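PDB 4W4T: MxaA, which ends a myxalamid-pathway non-ribosomal peptide synthetase with a Rossmann-fold reductase domain that uses NADPH to release the bound product, giving a primary alcohol. Local coordinates for residues A[155-158]-A[159-163]. Residues are numbered along the deposited sequence; the frame is centred on the assembly and turned at random.
Sequences FLYP and YESMR
Pro-158, Glu-160 and Ser-161 pack together in a local contact where the loop after strand 145-148 runs into helix 159-177. Ser-161 N donates to Pro-158 O at 3.0 Å, closing a turn with Tyr-159 and Glu-160 at its two middle positions, and Met-162 N to Tyr-159 O repeats the spacing. Proline suits this place because it needs no amide partner and its conformationally restricted ring presents an apolar CB and CG edge. Glu-160 crosses that ring at about a right angle: with CG held between backbone N and carbonyl carbon (chi1 39°) and the chain bent at chi2, OE1 comes back to 3.6 Å from Pro-158 CB. With an alanine in place of Glu-160, the side of Pro-158 covered by the carboxylate and CG is likely to be left open. Ser-161 is small enough for its CB to sit 3.6 Å from Tyr-157 CB, while its OG, lying 3.4 Å from Pro-158 CD, hydrogen-bonds to Gly-345 O of the second subunit. The bend at chi3 (-73°) brings the selenomethionine methyl CE of Met-162 to 3.9 Å from Tyr-157 CB and 3.3 Å from Tyr-157 O; the same side chain touches Tyr-218, an NADPH-binding residue, although the cofactor is absent from this chain. Tyr-159 instead turns away, its OH hydrogen-bonded to Asp-35. In this Rossmann-type domain the chain leaving strand 145-148 thus enters helix 159-177 through a type I beta turn.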
ATOM      1  N   PHE A 155       0.168   2.992  -9.660  1.00 18.85           N
ATOM      2  CA  PHE A 155      -0.924   2.090  -9.998  1.00 20.17           C
ATOM      3  C   PHE A 155      -1.882   1.839  -8.832  1.00 22.93           C
ATOM      4  O   PHE A 155      -2.878   1.126  -8.981  1.00 24.24           O
ATOM      5  CB  PHE A 155      -0.369   0.761 -10.514  1.00 20.70           C
ATOM      6  CG  PHE A 155       0.467   0.902 -11.748  1.00 23.95           C
ATOM      7  CD1 PHE A 155      -0.052   1.503 -12.883  1.00 23.23           C
ATOM      8  CD2 PHE A 155       1.770   0.428 -11.782  1.00 26.96           C
ATOM      9  CE1 PHE A 155       0.719   1.634 -14.039  1.00 25.93           C
ATOM     10  CE2 PHE A 155       2.544   0.552 -12.932  1.00 29.35           C
ATOM     11  CZ  PHE A 155       2.013   1.163 -14.063  1.00 28.53           C
ATOM     12  N   LEU A 156      -1.589   2.439  -7.685  1.00 20.63           N
ATOM     13  CA  LEU A 156      -2.456   2.307  -6.520  1.00 23.99           C
ATOM     14  C   LEU A 156      -3.307   3.559  -6.248  1.00 25.61           C
ATOM     15  O   LEU A 156      -4.426   3.451  -5.732  1.00 26.90           O
ATOM     16  CB  LEU A 156      -1.619   1.985  -5.288  1.00 25.24           C
ATOM     17  CG  LEU A 156      -0.777   0.711  -5.334  1.00 30.29           C
ATOM     18  CD1 LEU A 156      -0.012   0.568  -4.026  1.00 34.34           C
ATOM     19  CD2 LEU A 156      -1.668  -0.482  -5.578  1.00 32.64           C
ATOM     20  N   TYR A 157      -2.777   4.733  -6.579  1.00 20.37           N
ATOM     21  CA  TYR A 157      -3.436   6.008  -6.237  1.00 20.70           C
ATOM     22  C   TYR A 157      -4.681   6.301  -7.087  1.00 20.31           C
ATOM     23  O   TYR A 157      -4.798   5.820  -8.210  1.00 18.21           O
ATOM     24  CB  TYR A 157      -2.459   7.188  -6.395  1.00 22.58           C
ATOM     25  CG  TYR A 157      -1.388   7.324  -5.338  1.00 25.20           C
ATOM     26  CD1 TYR A 157      -1.356   6.490  -4.229  1.00 27.28           C
ATOM     27  CD2 TYR A 157      -0.409   8.311  -5.450  1.00 28.60           C
ATOM     28  CE1 TYR A 157      -0.368   6.622  -3.254  1.00 28.71           C
ATOM     29  CE2 TYR A 157       0.577   8.456  -4.479  1.00 30.10           C
ATOM     30  CZ  TYR A 157       0.588   7.609  -3.388  1.00 31.08           C
ATOM     31  OH  TYR A 157       1.566   7.746  -2.431  1.00 36.43           O
ATOM     32  N   PRO A 158      -5.604   7.125  -6.567  1.00 19.45           N
ATOM     33  CA  PRO A 158      -6.790   7.519  -7.334  1.00 18.30           C
ATOM     34  C   PRO A 158      -6.504   8.637  -8.342  1.00 17.45           C
ATOM     35  O   PRO A 158      -5.427   9.225  -8.314  1.00 16.71           O
ATOM     36  CB  PRO A 158      -7.746   8.031  -6.248  1.00 21.96           C
ATOM     37  CG  PRO A 158      -6.846   8.580  -5.221  1.00 21.62           C
ATOM     38  CD  PRO A 158      -5.677   7.618  -5.177  1.00 23.19           C
ATOM     39  N   TYR A 159      -7.474   8.904  -9.208  1.00 16.98           N
ATOM     40  CA  TYR A 159      -7.372   9.959 -10.218  1.00 17.93           C
ATOM     41  C   TYR A 159      -6.857  11.264  -9.625  1.00 17.86           C
ATOM     42  O   TYR A 159      -5.926  11.871 -10.164  1.00 17.04           O
ATOM     43  CB  TYR A 159      -8.737  10.165 -10.876  1.00 16.01           C
ATOM     44  CG  TYR A 159      -8.822  11.326 -11.847  1.00 17.77           C
ATOM     45  CD1 TYR A 159      -8.359  11.202 -13.153  1.00 16.99           C
ATOM     46  CD2 TYR A 159      -9.397  12.528 -11.468  1.00 19.03           C
ATOM     47  CE1 TYR A 159      -8.455  12.251 -14.042  1.00 17.91           C
ATOM     48  CE2 TYR A 159      -9.510  13.588 -12.353  1.00 20.51           C
ATOM     49  CZ  TYR A 159      -9.034  13.443 -13.639  1.00 17.30           C
ATOM     50  OH  TYR A 159      -9.133  14.493 -14.526  1.00 16.26           O
ATOM     51  N   GLU A 160      -7.415  11.674  -8.486  1.00 19.24           N
ATOM     52  CA  GLU A 160      -7.082  12.989  -7.940  1.00 17.36           C
ATOM     53  C   GLU A 160      -5.596  13.110  -7.585  1.00 16.48           C
ATOM     54  O   GLU A 160      -5.064  14.205  -7.566  1.00 18.10           O
ATOM     55  CB  GLU A 160      -7.966  13.314  -6.719  1.00 22.74           C
ATOM     56  CG  GLU A 160      -8.243  12.139  -5.773  1.00 27.08           C
ATOM     57  CD  GLU A 160      -9.572  11.410  -6.054  1.00 32.47           C
ATOM     58  OE1 GLU A 160      -9.773  10.908  -7.190  1.00 27.17           O
ATOM     59  OE2 GLU A 160     -10.413  11.326  -5.116  1.00 36.47           O
ATOM     60  N   SER A 161      -4.911  11.989  -7.360  1.00 15.14           N
ATOM     61  CA  SER A 161      -3.502  12.042  -6.987  1.00 15.08           C
ATOM     62  C   SER A 161      -2.598  12.321  -8.199  1.00 16.98           C
ATOM     63  O   SER A 161      -1.443  12.716  -8.045  1.00 17.68           O
ATOM     64  CB  SER A 161      -3.061  10.735  -6.326  1.00 18.15           C
ATOM     65  OG  SER A 161      -3.844  10.437  -5.177  1.00 18.67           O
HETATM   66  N   MSE A 162      -3.117  12.098  -9.397  1.00 14.30           N
HETATM   67  CA  MSE A 162      -2.292  12.228 -10.598  1.00 15.42           C
HETATM   68  C   MSE A 162      -2.815  13.329 -11.510  1.00 16.64           C
HETATM   69  O   MSE A 162      -2.256  13.597 -12.588  1.00 15.59           O
HETATM   70  CB  MSE A 162      -2.221  10.886 -11.343  1.00 17.01           C
HETATM   71  CG  MSE A 162      -1.158   9.973 -10.776  1.00 18.61           C
HETATM   72 SE   MSE A 162      -1.353   8.122 -11.310  1.00 31.64          SE
HETATM   73  CE  MSE A 162      -2.916   7.704 -10.196  1.00 18.63           C
ATOM     74  N   ARG A 163      -3.884  13.983 -11.063  1.00 14.45           N
ATOM     75  CA  ARG A 163      -4.480  15.078 -11.814  1.00 15.08           C
ATOM     76  C   ARG A 163      -3.474  16.202 -12.097  1.00 16.42           C
ATOM     77  O   ARG A 163      -3.354  16.671 -13.236  1.00 14.75           O
ATOM     78  CB  ARG A 163      -5.694  15.613 -11.056  1.00 18.33           C
ATOM     79  CG  ARG A 163      -6.526  16.602 -11.838  1.00 20.34           C
ATOM     80  CD  ARG A 163      -7.780  17.004 -11.052  1.00 22.03           C
ATOM     81  NE  ARG A 163      -8.562  17.989 -11.791  1.00 23.36           N
ATOM     82  CZ  ARG A 163      -8.373  19.303 -11.739  1.00 23.24           C
ATOM     83  NH1 ARG A 163      -7.434  19.821 -10.957  1.00 26.71           N
ATOM     84  NH2 ARG A 163      -9.138  20.106 -12.466  1.00 25.87           N
TER